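PDB 1YQE: D-aminoacyl-tRNA deacylase from Archaeoglobus fulgidus, which probably hydrolyses D-aminoacyl-tRNA to free tRNA and D-amino acid with zinc as cofactor, so recycling wrongly charged tRNA. Local coordinates for residues 108-113 / 150-155; 90-95 / 137-142; 57-62 / 145-150; 116-121 / 211-216. One frame throughout, in Å; residues are numbered along the deposited sequence.

Overall arrangement
Contacts 1 and 2, their centres about 10 Å apart, reach neighbouring strands of the larger mixed sheet, which F154 N and H92 O join at 2.7 Å. Contact 3, its centre about 8 Å from that of contact 1, shares K150 with it and joins the turn at 57-62 to the loop leading into strand 152-159. Contact 4 brings in the smaller parallel sheet, where H216 ND1 lies 2.7 Å from T141 OG1 of contact 2. Bound pyrophosphate marks the pocket, lined by R54, I56, R79, H80, S81, H143 and E156. The side chain of H142 is about 5 Å from the bound pyrophosphate. The side chain of M117 is about 14 Å from the bound pyrophosphate.

Contact 1: residues 108-113 / 150-155; sequences SLAKPS and KPSAFY
The carbonyl of K111 takes the N-H of S152 where the irregular segment 108-113 passes the segment leading into the strand that runs on to residue 159, and the two backbones close to 4.7 Å between S113 CA and P151 CA. That bond, 2.7 Å from S152 N to K111 O, is short but bent, with 135° at the hydrogen. The same oxygen also meets the CA-H of P151 at 3.4 Å. Just beyond, the roles are exchanged: P112 CA offers its hydrogen to S152 O, again at 3.4 Å.

Among the side chains, K111 and P151 do most of the touching. K111 starts with CG opposite its own nitrogen (chi1 176°), which sets CG over the backbone of P151, 3.5 Å from P151 CA, while CB rests against K150 O. A bend at chi2 (73°) then carries the chain off this surface, and its ammonium group pairs with E239 and the carbonyl of L237 at the end of helix 228-238. The ring of P151 sets its CB against the carbonyl of P112, 3.3 Å from P112 O, and the same carbon touches S113 CB at 3.8 Å. Behind the ring lies strand 73-81, to which the backbone of P151 is bonded at I74.

Neither P112 nor P151 has an amide hydrogen to give, so CA-H groups probably take up part of the role. One short, bent N-H...O bond, supplemented by CA-H...O contacts and by proline and lysine methylenes, joins the loop to the strand.

Contact 2: residues 90-95 / 137-142; sequences TVHVSG and TMEVTH
The carboxylate of E139 joins T90 and H142, one oxygen to each, in a beta-alpha-beta crossover: strands 88-92 and 135-138 run parallel at one margin of the mixed sheet, with helix 114-125 between them in the chain. T90 OG1 donates to E139 OE2 at 2.5 Å on the anti side, 16° out of the carboxylate plane. The other oxygen takes a His-carboxylate hydrogen bond, H142 NE2 to E139 OE1 at 2.7 Å, likewise anti but 28° out of plane. The imidazole so held lies obliquely against that of H92: centroids are 4.8 Å apart and the planes meet at 43°, with H142 NE2 over the centre of the H92 ring. Replacing E139 with an alanine would probably leave T90 OG1 and H142 NE2 without their acceptor and let the H142 ring turn away from H92.

What positions E139 is its own backbone, whose N-H binds V91 O at 2.9 Å. From there CG stands beside the nitrogen and the extended chain reaches past H92 CB to T90. On the reverse face of the strands M138 folds back to place SD 3.9 Å from V91 CB, and V91 packs on helix 114-125. Further out, E156 of the pyrophosphate pocket touches both T90 and H92 and brings a second carboxylate close to E139 OE2, while F154 meets the H92 ring. A water at the ring's edge lies 2.8 Å from H92 NE2 and donates to H142 O. V93 O, buried and without a hydrogen-bond donor, receives instead the CA-H of T141 at 3.3 Å.

Contact 3: residues 57-62 / 145-150; sequences YADHID and PSEISK
The imidazole of H60 carries E147 CB on one face: the methylene stands 3.7 Å from the ring centroid and only 15° off the ring normal, a CH-pi contact. A water lies 3.3 Å from H60 ND1 and donates to D62 OD2. The carboxylate of D59 is approached quite differently. E147 N comes from above its plane and is bonded to D59 OD2 at 3.0 Å in a nearly straight line (173°), and S146 N adds a weak bond to the same oxygen. E147 CG sits against D59 CG at 3.5 Å, with the two carboxylates turned almost perpendicular; the bend at chi2 (-52°) takes that of E147 away from segment 57-62 to the hydroxyl of S108.

Two tight turns face each other here. A type II turn runs from A58 to I61, its third residue H60 leading into helix 61-65, while E147 centres an inverse gamma turn in the loop that follows the cis peptide before P145. H60 N donates to E147 O at 2.8 Å, stitching turn to turn.

One step into the helix, D62 OD1 collects two backbone N-H groups from one face of its carboxylate: S149 N at 2.8 Å from above the plane, and K150 N at 3.2 Å nearer the plane on the anti side. I148 CD1 packs against I61, 3.8 Å from I61 CG2, while the ammonium group of K150 bonds to the carbonyl of F71 and makes a cation-pi contact with its ring.

Contact 4: residues 116-121 / 211-216; sequences TMKNYV and TFTFGH
K118 and F212 supply the hydrogen bond of this contact: K118 NZ lies 2.9 Å from F212 O, above the carbonyl plane by 35° and so away from the lone-pair direction. The ammonium group is also bonded to the carbonyls of M207 and T210, at and just beyond the C-terminal end of helix 201-209, and W188 adds a cation-pi contact. Three carbonyl oxygens thus grip a buried charge, which the helix end would probably help to stabilise. An alanine in place of K118 is likely to leave these carbonyls without their shared donor and open a gap beside T213.

Van der Waals contact comes from the stem of the same lysine. With CG opposite the backbone nitrogen and a bend at chi2 (67°), the chain slides past T213 in the opposite direction, K118 CB lying 3.5 Å from T213 OG1 and 3.7 Å from T213 CB. The threonine hydroxyl is bonded to P114 O, at the start of the same helix.

M117 makes the remaining contact, against backbone. Its thioether bends round at chi3, bringing M117 SD to 3.7 Å from F214 O and the methyl CE to 3.8 Å from that oxygen; buried F214 O has no hydrogen-bond partner.

The axes of helix 116-121 and strand 212-214 pass at 8.0 Å and an angle of 117°. M117 also packs on A153 and Y155 of strand 152-159, which places helix 114-125 between the mixed sheet and strand 212-218, the outermost strand of the parallel one; Y120 packs on helix 167-182.

Contact 1: residues 108-113 / 150-155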
loop_
_atom_site.group_PDB
_atom_site.type_symbol
_atom_site.label_atom_id
_atom_site.label_comp_id
_atom_site.label_asym_id
_atom_site.label_seq_id
_atom_site.Cartn_x
_atom_site.Cartn_y
_atom_site.Cartn_z
ATOM N N SER A 108 -2.299 15.771 0.872
ATOM C CA SER A 108 -3.442 15.000 0.396
ATOM C C SER A 108 -3.060 13.522 0.483
ATOM O O SER A 108 -1.953 13.136 0.114
ATOM C CB SER A 108 -3.775 15.386 -1.045
ATOM O OG SER A 108 -4.992 14.793 -1.460
ATOM N N LEU A 109 -3.980 12.702 0.973
ATOM C CA LEU A 109 -3.725 11.279 1.145
ATOM C C LEU A 109 -4.716 10.402 0.392
ATOM O O LEU A 109 -5.896 10.728 0.302
ATOM C CB LEU A 109 -3.791 10.928 2.634
ATOM C CG LEU A 109 -2.848 11.650 3.605
ATOM C CD1 LEU A 109 -3.259 11.352 5.046
ATOM C CD2 LEU A 109 -1.414 11.204 3.341
ATOM N N ALA A 110 -4.234 9.286 -0.146
ATOM C CA ALA A 110 -5.108 8.358 -0.847
ATOM C C ALA A 110 -5.748 7.451 0.198
ATOM O O ALA A 110 -5.190 7.235 1.274
ATOM C CB ALA A 110 -4.308 7.529 -1.847
ATOM N N LYS A 111 -6.931 6.936 -0.107
ATOM C CA LYS A 111 -7.628 6.041 0.803
ATOM C C LYS A 111 -6.868 4.708 0.862
ATOM O O LYS A 111 -6.681 4.057 -0.157
ATOM C CB LYS A 111 -9.058 5.808 0.296
ATOM C CG LYS A 111 -9.899 4.806 1.088
ATOM C CD LYS A 111 -10.353 5.357 2.421
ATOM C CE LYS A 111 -11.456 4.487 3.020
ATOM N NZ LYS A 111 -11.937 5.002 4.328
ATOM N N PRO A 112 -6.407 4.298 2.054
ATOM C CA PRO A 112 -5.677 3.025 2.152
ATOM C C PRO A 112 -6.599 1.806 2.159
ATOM O O PRO A 112 -7.818 1.940 2.230
ATOM C CB PRO A 112 -4.911 3.167 3.466
ATOM C CG PRO A 112 -5.832 3.999 4.298
ATOM C CD PRO A 112 -6.333 5.050 3.319
ATOM N N SER A 113 -6.004 0.620 2.071
ATOM C CA SER A 113 -6.756 -0.636 2.100
ATOM C C SER A 113 -5.969 -1.532 3.056
ATOM O O SER A 113 -5.344 -2.512 2.643
ATOM C CB SER A 113 -6.812 -1.257 0.702
ATOM O OG SER A 113 -7.751 -2.320 0.650
ATOM N N LYS A 150 -11.146 5.387 -3.622
ATOM C CA LYS A 150 -11.357 3.962 -3.402
ATOM C C LYS A 150 -10.182 3.455 -2.579
ATOM O O LYS A 150 -9.067 3.953 -2.721
ATOM C CB LYS A 150 -11.402 3.215 -4.739
ATOM C CG LYS A 150 -12.742 3.273 -5.458
ATOM C CD LYS A 150 -13.761 2.359 -4.800
ATOM C CE LYS A 150 -15.150 2.548 -5.407
ATOM N NZ LYS A 150 -15.143 2.321 -6.872
ATOM N N PRO A 151 -10.415 2.473 -1.691
ATOM C CA PRO A 151 -9.295 1.959 -0.895
ATOM C C PRO A 151 -8.202 1.466 -1.850
ATOM O O PRO A 151 -8.498 0.866 -2.880
ATOM C CB PRO A 151 -9.933 0.820 -0.104
ATOM C CG PRO A 151 -11.344 1.330 0.114
ATOM C CD PRO A 151 -11.697 1.893 -1.247
ATOM N N SER A 152 -6.941 1.719 -1.526
ATOM C CA SER A 152 -5.880 1.271 -2.414
ATOM C C SER A 152 -4.520 1.156 -1.749
ATOM O O SER A 152 -4.336 1.541 -0.597
ATOM C CB SER A 152 -5.771 2.209 -3.621
ATOM O OG SER A 152 -5.248 3.472 -3.244
ATOM N N ALA A 153 -3.573 0.608 -2.500
ATOM C CA ALA A 153 -2.200 0.446 -2.036
ATOM C C ALA A 153 -1.346 0.038 -3.227
ATOM O O ALA A 153 -1.870 -0.427 -4.246
ATOM C CB ALA A 153 -2.121 -0.621 -0.931
ATOM N N PHE A 154 -0.035 0.235 -3.104
ATOM C CA PHE A 154 0.903 -0.125 -4.155
ATOM C C PHE A 154 1.686 -1.367 -3.740
ATOM O O PHE A 154 2.231 -1.429 -2.636
ATOM C CB PHE A 154 1.892 1.017 -4.422
ATOM C CG PHE A 154 1.352 2.088 -5.326
ATOM C CD1 PHE A 154 0.320 2.920 -4.904
ATOM C CD2 PHE A 154 1.878 2.264 -6.600
ATOM C CE1 PHE A 154 -0.179 3.917 -5.747
ATOM C CE2 PHE A 154 1.388 3.252 -7.443
ATOM C CZ PHE A 154 0.356 4.081 -7.016
ATOM N N TYR A 155 1.718 -2.348 -4.632
ATOM C CA TYR A 155 2.424 -3.607 -4.416
ATOM C C TYR A 155 3.521 -3.596 -5.465
ATOM O O TYR A 155 3.240 -3.677 -6.658
ATOM C CB TYR A 155 1.452 -4.769 -4.619
ATOM C CG TYR A 155 0.225 -4.640 -3.742
ATOM C CD1 TYR A 155 -0.811 -3.758 -4.070
ATOM C CD2 TYR A 155 0.134 -5.341 -2.545
ATOM C CE1 TYR A 155 -1.906 -3.578 -3.212
ATOM C CE2 TYR A 155 -0.941 -5.174 -1.690
ATOM C CZ TYR A 155 -1.959 -4.292 -2.023
ATOM O OH TYR A 155 -3.010 -4.138 -1.151
#

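Contact 2: residues 90-95 / 137-142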
loop_
_atom_site.group_PDB
_atom_site.type_symbol
_atom_site.label_atom_id
_atom_site.label_comp_id
_atom_site.label_asym_id
_atom_site.label_seq_id
_atom_site.Cartn_x
_atom_site.Cartn_y
_atom_site.Cartn_z
ATOM N N THR A 90 7.788 -4.427 -1.923
ATOM C CA THR A 90 7.300 -3.402 -1.011
ATOM C C THR A 90 5.801 -3.169 -1.085
ATOM O O THR A 90 5.131 -3.574 -2.036
ATOM C CB THR A 90 7.995 -2.038 -1.241
ATOM O OG1 THR A 90 7.522 -1.460 -2.465
ATOM C CG2 THR A 90 9.510 -2.210 -1.315
ATOM N N VAL A 91 5.293 -2.529 -0.040
ATOM C CA VAL A 91 3.892 -2.166 0.067
ATOM C C VAL A 91 3.830 -0.777 0.687
ATOM O O VAL A 91 4.584 -0.463 1.616
ATOM C CB VAL A 91 3.105 -3.142 0.973
ATOM C CG1 VAL A 91 1.686 -2.627 1.189
ATOM C CG2 VAL A 91 3.059 -4.521 0.331
ATOM N N HIS A 92 2.951 0.062 0.150
ATOM C CA HIS A 92 2.761 1.405 0.676
ATOM C C HIS A 92 1.511 2.009 0.065
ATOM O O HIS A 92 1.009 1.532 -0.956
ATOM C CB HIS A 92 3.957 2.313 0.360
ATOM C CG HIS A 92 3.930 2.905 -1.020
ATOM N ND1 HIS A 92 4.421 2.246 -2.126
ATOM C CD2 HIS A 92 3.485 4.106 -1.465
ATOM C CE1 HIS A 92 4.284 3.015 -3.193
ATOM N NE2 HIS A 92 3.719 4.149 -2.819
ATOM N N VAL A 93 1.001 3.052 0.707
ATOM C CA VAL A 93 -0.170 3.752 0.208
ATOM C C VAL A 93 0.338 5.126 -0.214
ATOM O O VAL A 93 1.177 5.716 0.462
ATOM C CB VAL A 93 -1.247 3.891 1.302
ATOM C CG1 VAL A 93 -2.411 4.719 0.788
ATOM C CG2 VAL A 93 -1.740 2.508 1.713
ATOM N N SER A 94 -0.151 5.619 -1.343
ATOM C CA SER A 94 0.272 6.917 -1.851
ATOM C C SER A 94 -0.324 8.070 -1.043
ATOM O O SER A 94 -1.344 7.915 -0.360
ATOM C CB SER A 94 -0.099 7.033 -3.336
ATOM O OG SER A 94 -1.443 6.652 -3.570
ATOM N N GLY A 95 0.338 9.222 -1.111
ATOM C CA GLY A 95 -0.102 10.396 -0.381
ATOM C C GLY A 95 1.083 11.298 -0.092
ATOM O O GLY A 95 2.220 10.829 -0.032
ATOM N N THR A 137 9.664 -5.360 2.736
ATOM C CA THR A 137 9.691 -4.172 3.558
ATOM C C THR A 137 8.533 -3.252 3.214
ATOM O O THR A 137 8.079 -3.187 2.067
ATOM C CB THR A 137 11.012 -3.384 3.392
ATOM O OG1 THR A 137 11.078 -2.354 4.388
ATOM C CG2 THR A 137 11.090 -2.744 2.011
ATOM N N MET A 138 8.034 -2.563 4.227
ATOM C CA MET A 138 6.975 -1.603 4.020
ATOM C C MET A 138 7.703 -0.348 3.567
ATOM O O MET A 138 8.923 -0.236 3.726
ATOM C CB MET A 138 6.260 -1.294 5.333
ATOM C CG MET A 138 5.326 -2.373 5.834
ATOM S SD MET A 138 3.936 -2.624 4.720
ATOM C CE MET A 138 2.992 -1.123 5.008
ATOM N N GLU A 139 6.955 0.570 2.971
ATOM C CA GLU A 139 7.483 1.861 2.566
ATOM C C GLU A 139 6.516 2.819 3.234
ATOM O O GLU A 139 5.323 2.527 3.326
ATOM C CB GLU A 139 7.410 2.064 1.056
ATOM C CG GLU A 139 8.554 1.483 0.259
ATOM C CD GLU A 139 8.437 1.819 -1.213
ATOM O OE1 GLU A 139 8.439 3.025 -1.545
ATOM O OE2 GLU A 139 8.335 0.886 -2.040
ATOM N N VAL A 140 7.013 3.944 3.729
ATOM C CA VAL A 140 6.130 4.913 4.357
ATOM C C VAL A 140 5.249 5.506 3.265
ATOM O O VAL A 140 5.479 5.275 2.076
ATOM C CB VAL A 140 6.929 6.053 5.020
ATOM C CG1 VAL A 140 7.749 5.505 6.177
ATOM C CG2 VAL A 140 7.828 6.716 3.989
ATOM N N THR A 141 4.231 6.257 3.668
ATOM C CA THR A 141 3.346 6.907 2.713
ATOM C C THR A 141 4.148 7.982 1.989
ATOM O O THR A 141 4.820 8.787 2.625
ATOM C CB THR A 141 2.160 7.574 3.425
ATOM O OG1 THR A 141 1.334 6.560 4.010
ATOM C CG2 THR A 141 1.338 8.400 2.455
ATOM N N HIS A 142 4.095 7.971 0.664
ATOM C CA HIS A 142 4.807 8.956 -0.140
ATOM C C HIS A 142 4.432 8.848 -1.612
ATOM O O HIS A 142 3.935 7.817 -2.065
ATOM C CB HIS A 142 6.318 8.777 -0.002
ATOM C CG HIS A 142 6.830 7.511 -0.611
ATOM N ND1 HIS A 142 7.800 7.496 -1.589
ATOM C CD2 HIS A 142 6.494 6.218 -0.393
ATOM C CE1 HIS A 142 8.038 6.246 -1.950
ATOM N NE2 HIS A 142 7.258 5.451 -1.239
HETATM O O HOH W 1 3.100 6.078 -4.729
HETATM O O HOH W 2 1.782 3.723 3.545
#

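Contact 3: residues 57-62 / 145-150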
loop_
_atom_site.group_PDB
_atom_site.type_symbol
_atom_site.label_atom_id
_atom_site.label_comp_id
_atom_site.label_asym_id
_atom_site.label_seq_id
_atom_site.Cartn_x
_atom_site.Cartn_y
_atom_site.Cartn_z
ATOM N N TYR A 57 1.102 9.763 -11.197
ATOM C CA TYR A 57 0.381 10.953 -11.639
ATOM C C TYR A 57 -1.074 10.613 -11.961
ATOM O O TYR A 57 -1.832 11.463 -12.434
ATOM C CB TYR A 57 1.041 11.558 -12.881
ATOM C CG TYR A 57 2.453 12.044 -12.658
ATOM C CD1 TYR A 57 3.544 11.319 -13.133
ATOM C CD2 TYR A 57 2.699 13.228 -11.963
ATOM C CE1 TYR A 57 4.851 11.762 -12.923
ATOM C CE2 TYR A 57 4.002 13.679 -11.746
ATOM C CZ TYR A 57 5.072 12.939 -12.230
ATOM O OH TYR A 57 6.363 13.377 -12.020
ATOM N N ALA A 58 -1.464 9.374 -11.686
ATOM C CA ALA A 58 -2.822 8.914 -11.970
ATOM C C ALA A 58 -3.913 9.393 -11.012
ATOM O O ALA A 58 -4.793 8.618 -10.642
ATOM C CB ALA A 58 -2.839 7.389 -12.041
ATOM N N ASP A 59 -3.866 10.659 -10.608
ATOM C CA ASP A 59 -4.892 11.210 -9.719
ATOM C C ASP A 59 -6.275 11.002 -10.347
ATOM O O ASP A 59 -6.442 11.173 -11.556
ATOM C CB ASP A 59 -4.663 12.714 -9.497
ATOM C CG ASP A 59 -3.655 13.009 -8.388
ATOM O OD1 ASP A 59 -3.143 14.151 -8.339
ATOM O OD2 ASP A 59 -3.380 12.120 -7.559
ATOM N N HIS A 60 -7.253 10.631 -9.523
ATOM C CA HIS A 60 -8.632 10.410 -9.974
ATOM C C HIS A 60 -8.824 9.246 -10.941
ATOM O O HIS A 60 -9.885 9.120 -11.558
ATOM C CB HIS A 60 -9.186 11.689 -10.616
ATOM C CG HIS A 60 -9.250 12.853 -9.677
ATOM N ND1 HIS A 60 -10.059 12.862 -8.562
ATOM C CD2 HIS A 60 -8.581 14.029 -9.666
ATOM C CE1 HIS A 60 -9.884 13.994 -7.904
ATOM N NE2 HIS A 60 -8.991 14.719 -8.552
ATOM N N ILE A 61 -7.825 8.380 -11.071
ATOM C CA ILE A 61 -7.964 7.263 -11.993
ATOM C C ILE A 61 -9.055 6.288 -11.548
ATOM O O ILE A 61 -9.622 5.569 -12.374
ATOM C CB ILE A 61 -6.633 6.507 -12.172
ATOM C CG1 ILE A 61 -6.730 5.593 -13.397
ATOM C CG2 ILE A 61 -6.301 5.710 -10.915
ATOM C CD1 ILE A 61 -5.439 4.902 -13.750
ATOM N N ASP A 62 -9.357 6.264 -10.252
ATOM C CA ASP A 62 -10.401 5.375 -9.758
ATOM C C ASP A 62 -11.762 5.828 -10.281
ATOM O O ASP A 62 -12.605 4.997 -10.633
ATOM C CB ASP A 62 -10.424 5.328 -8.222
ATOM C CG ASP A 62 -10.499 6.706 -7.588
ATOM O OD1 ASP A 62 -10.982 6.802 -6.437
ATOM O OD2 ASP A 62 -10.066 7.689 -8.228
ATOM N N PRO A 145 -0.328 8.600 -6.614
ATOM C CA PRO A 145 -1.417 9.576 -6.713
ATOM C C PRO A 145 -2.066 9.815 -5.342
ATOM O O PRO A 145 -2.235 8.887 -4.546
ATOM C CB PRO A 145 -2.359 8.919 -7.717
ATOM C CG PRO A 145 -2.234 7.446 -7.330
ATOM C CD PRO A 145 -0.744 7.279 -7.131
ATOM N N SER A 146 -2.412 11.063 -5.053
ATOM C CA SER A 146 -3.032 11.372 -3.774
ATOM C C SER A 146 -4.550 11.414 -3.874
ATOM O O SER A 146 -5.249 11.182 -2.887
ATOM C CB SER A 146 -2.527 12.716 -3.251
ATOM O OG SER A 146 -2.863 13.750 -4.153
ATOM N N GLU A 147 -5.055 11.697 -5.069
ATOM C CA GLU A 147 -6.491 11.806 -5.268
ATOM C C GLU A 147 -7.168 10.492 -5.643
ATOM O O GLU A 147 -7.646 10.325 -6.759
ATOM C CB GLU A 147 -6.781 12.873 -6.323
ATOM C CG GLU A 147 -5.995 14.167 -6.106
ATOM C CD GLU A 147 -6.132 14.728 -4.699
ATOM O OE1 GLU A 147 -7.255 15.099 -4.304
ATOM O OE2 GLU A 147 -5.115 14.800 -3.981
ATOM N N ILE A 148 -7.197 9.562 -4.694
ATOM C CA ILE A 148 -7.829 8.260 -4.889
ATOM C C ILE A 148 -8.774 8.065 -3.708
ATOM O O ILE A 148 -8.342 8.093 -2.557
ATOM C CB ILE A 148 -6.791 7.113 -4.897
ATOM C CG1 ILE A 148 -5.759 7.341 -6.010
ATOM C CG2 ILE A 148 -7.501 5.773 -5.089
ATOM C CD1 ILE A 148 -6.326 7.310 -7.434
ATOM N N SER A 149 -10.061 7.888 -3.997
ATOM C CA SER A 149 -11.075 7.713 -2.960
ATOM C C SER A 149 -11.349 6.254 -2.642
ATOM O O SER A 149 -11.772 5.919 -1.534
ATOM C CB SER A 149 -12.389 8.381 -3.380
ATOM O OG SER A 149 -12.243 9.783 -3.410
ATOM N N LYS A 150 -11.146 5.387 -3.622
ATOM C CA LYS A 150 -11.357 3.962 -3.402
ATOM C C LYS A 150 -10.182 3.455 -2.579
ATOM O O LYS A 150 -9.067 3.953 -2.721
ATOM C CB LYS A 150 -11.402 3.215 -4.739
ATOM C CG LYS A 150 -12.742 3.273 -5.458
ATOM C CD LYS A 150 -13.761 2.359 -4.800
ATOM C CE LYS A 150 -15.150 2.548 -5.407
ATOM N NZ LYS A 150 -15.143 2.321 -6.872
HETATM O O HOH W 3 -10.999 10.189 -6.952
#

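Contact 4: residues 116-121 / 211-216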
loop_
_atom_site.group_PDB
_atom_site.type_symbol
_atom_site.label_atom_id
_atom_site.label_comp_id
_atom_site.label_asym_id
_atom_site.label_seq_id
_atom_site.Cartn_x
_atom_site.Cartn_y
_atom_site.Cartn_z
ATOM N N THR A 116 -6.450 -5.676 3.099
ATOM C CA THR A 116 -5.859 -6.345 1.953
ATOM C C THR A 116 -4.339 -6.241 1.977
ATOM O O THR A 116 -3.640 -7.201 1.652
ATOM C CB THR A 116 -6.401 -5.774 0.637
ATOM O OG1 THR A 116 -7.818 -5.984 0.590
ATOM C CG2 THR A 116 -5.758 -6.466 -0.555
ATOM N N MET A 117 -3.827 -5.079 2.362
ATOM C CA MET A 117 -2.385 -4.914 2.453
ATOM C C MET A 117 -1.840 -5.984 3.405
ATOM O O MET A 117 -0.825 -6.619 3.120
ATOM C CB MET A 117 -2.044 -3.534 2.996
ATOM C CG MET A 117 -2.421 -2.401 2.069
ATOM S SD MET A 117 -2.414 -0.840 2.959
ATOM C CE MET A 117 -0.637 -0.626 3.245
ATOM N N LYS A 118 -2.526 -6.178 4.530
ATOM C CA LYS A 118 -2.108 -7.162 5.529
ATOM C C LYS A 118 -2.156 -8.586 4.989
ATOM O O LYS A 118 -1.205 -9.347 5.139
ATOM C CB LYS A 118 -2.995 -7.070 6.778
ATOM C CG LYS A 118 -2.637 -8.060 7.898
ATOM C CD LYS A 118 -1.271 -7.753 8.538
ATOM C CE LYS A 118 -1.034 -8.598 9.793
ATOM N NZ LYS A 118 0.225 -8.220 10.511
ATOM N N ASN A 119 -3.275 -8.953 4.375
ATOM C CA ASN A 119 -3.421 -10.296 3.832
ATOM C C ASN A 119 -2.391 -10.560 2.743
ATOM O O ASN A 119 -1.896 -11.680 2.594
ATOM C CB ASN A 119 -4.855 -10.493 3.325
ATOM C CG ASN A 119 -5.856 -10.527 4.466
ATOM O OD1 ASN A 119 -5.580 -11.103 5.513
ATOM N ND2 ASN A 119 -7.017 -9.914 4.271
ATOM N N TYR A 120 -2.056 -9.517 1.991
ATOM C CA TYR A 120 -1.054 -9.637 0.949
ATOM C C TYR A 120 0.308 -9.935 1.581
ATOM O O TYR A 120 1.015 -10.846 1.159
ATOM C CB TYR A 120 -0.946 -8.340 0.149
ATOM C CG TYR A 120 0.265 -8.307 -0.762
ATOM C CD1 TYR A 120 0.244 -8.932 -2.005
ATOM C CD2 TYR A 120 1.444 -7.663 -0.366
ATOM C CE1 TYR A 120 1.361 -8.917 -2.841
ATOM C CE2 TYR A 120 2.569 -7.644 -1.197
ATOM C CZ TYR A 120 2.518 -8.273 -2.432
ATOM O OH TYR A 120 3.613 -8.261 -3.269
ATOM N N VAL A 121 0.674 -9.160 2.593
ATOM C CA VAL A 121 1.960 -9.346 3.250
ATOM C C VAL A 121 2.121 -10.730 3.877
ATOM O O VAL A 121 3.188 -11.342 3.773
ATOM C CB VAL A 121 2.191 -8.256 4.313
ATOM C CG1 VAL A 121 3.435 -8.572 5.148
ATOM C CG2 VAL A 121 2.354 -6.913 3.619
ATOM N N THR A 211 -0.938 -8.808 14.859
ATOM C CA THR A 211 -2.312 -8.766 14.375
ATOM C C THR A 211 -2.644 -7.341 13.925
ATOM O O THR A 211 -3.806 -6.993 13.740
ATOM C CB THR A 211 -3.302 -9.178 15.479
ATOM O OG1 THR A 211 -3.126 -8.322 16.617
ATOM C CG2 THR A 211 -3.058 -10.637 15.905
ATOM N N PHE A 212 -1.606 -6.529 13.753
ATOM C CA PHE A 212 -1.780 -5.143 13.340
ATOM C C PHE A 212 -1.416 -4.896 11.889
ATOM O O PHE A 212 -0.499 -5.512 11.340
ATOM C CB PHE A 212 -0.919 -4.211 14.197
ATOM C CG PHE A 212 -1.665 -3.532 15.303
ATOM C CD1 PHE A 212 -1.826 -4.151 16.540
ATOM C CD2 PHE A 212 -2.190 -2.255 15.115
ATOM C CE1 PHE A 212 -2.495 -3.510 17.580
ATOM C CE2 PHE A 212 -2.864 -1.601 16.148
ATOM C CZ PHE A 212 -3.015 -2.232 17.386
ATOM N N THR A 213 -2.145 -3.977 11.271
ATOM C CA THR A 213 -1.870 -3.593 9.902
ATOM C C THR A 213 -1.841 -2.076 9.944
ATOM O O THR A 213 -2.177 -1.480 10.964
ATOM C CB THR A 213 -2.958 -4.064 8.920
ATOM O OG1 THR A 213 -2.550 -3.733 7.587
ATOM C CG2 THR A 213 -4.306 -3.386 9.210
ATOM N N PHE A 214 -1.430 -1.461 8.842
ATOM C CA PHE A 214 -1.338 -0.009 8.770
ATOM C C PHE A 214 -2.103 0.541 7.585
ATOM O O PHE A 214 -2.349 -0.159 6.605
ATOM C CB PHE A 214 0.126 0.421 8.622
ATOM C CG PHE A 214 0.967 0.157 9.836
ATOM C CD1 PHE A 214 1.063 1.105 10.847
ATOM C CD2 PHE A 214 1.634 -1.053 9.985
ATOM C CE1 PHE A 214 1.809 0.854 11.997
ATOM C CE2 PHE A 214 2.383 -1.320 11.127
ATOM C CZ PHE A 214 2.472 -0.365 12.139
ATOM N N GLY A 215 -2.494 1.804 7.710
ATOM C CA GLY A 215 -3.155 2.494 6.626
ATOM C C GLY A 215 -2.028 3.368 6.101
ATOM O O GLY A 215 -1.346 3.016 5.139
ATOM N N HIS A 216 -1.808 4.499 6.759
ATOM C CA HIS A 216 -0.737 5.404 6.362
ATOM C C HIS A 216 0.394 5.323 7.377
ATOM O O HIS A 216 0.199 4.864 8.505
ATOM C CB HIS A 216 -1.272 6.835 6.251
ATOM C CG HIS A 216 -1.983 7.098 4.961
ATOM N ND1 HIS A 216 -1.322 7.178 3.754
ATOM C CD2 HIS A 216 -3.301 7.234 4.678
ATOM C CE1 HIS A 216 -2.199 7.350 2.784
ATOM N NE2 HIS A 216 -3.408 7.385 3.317
#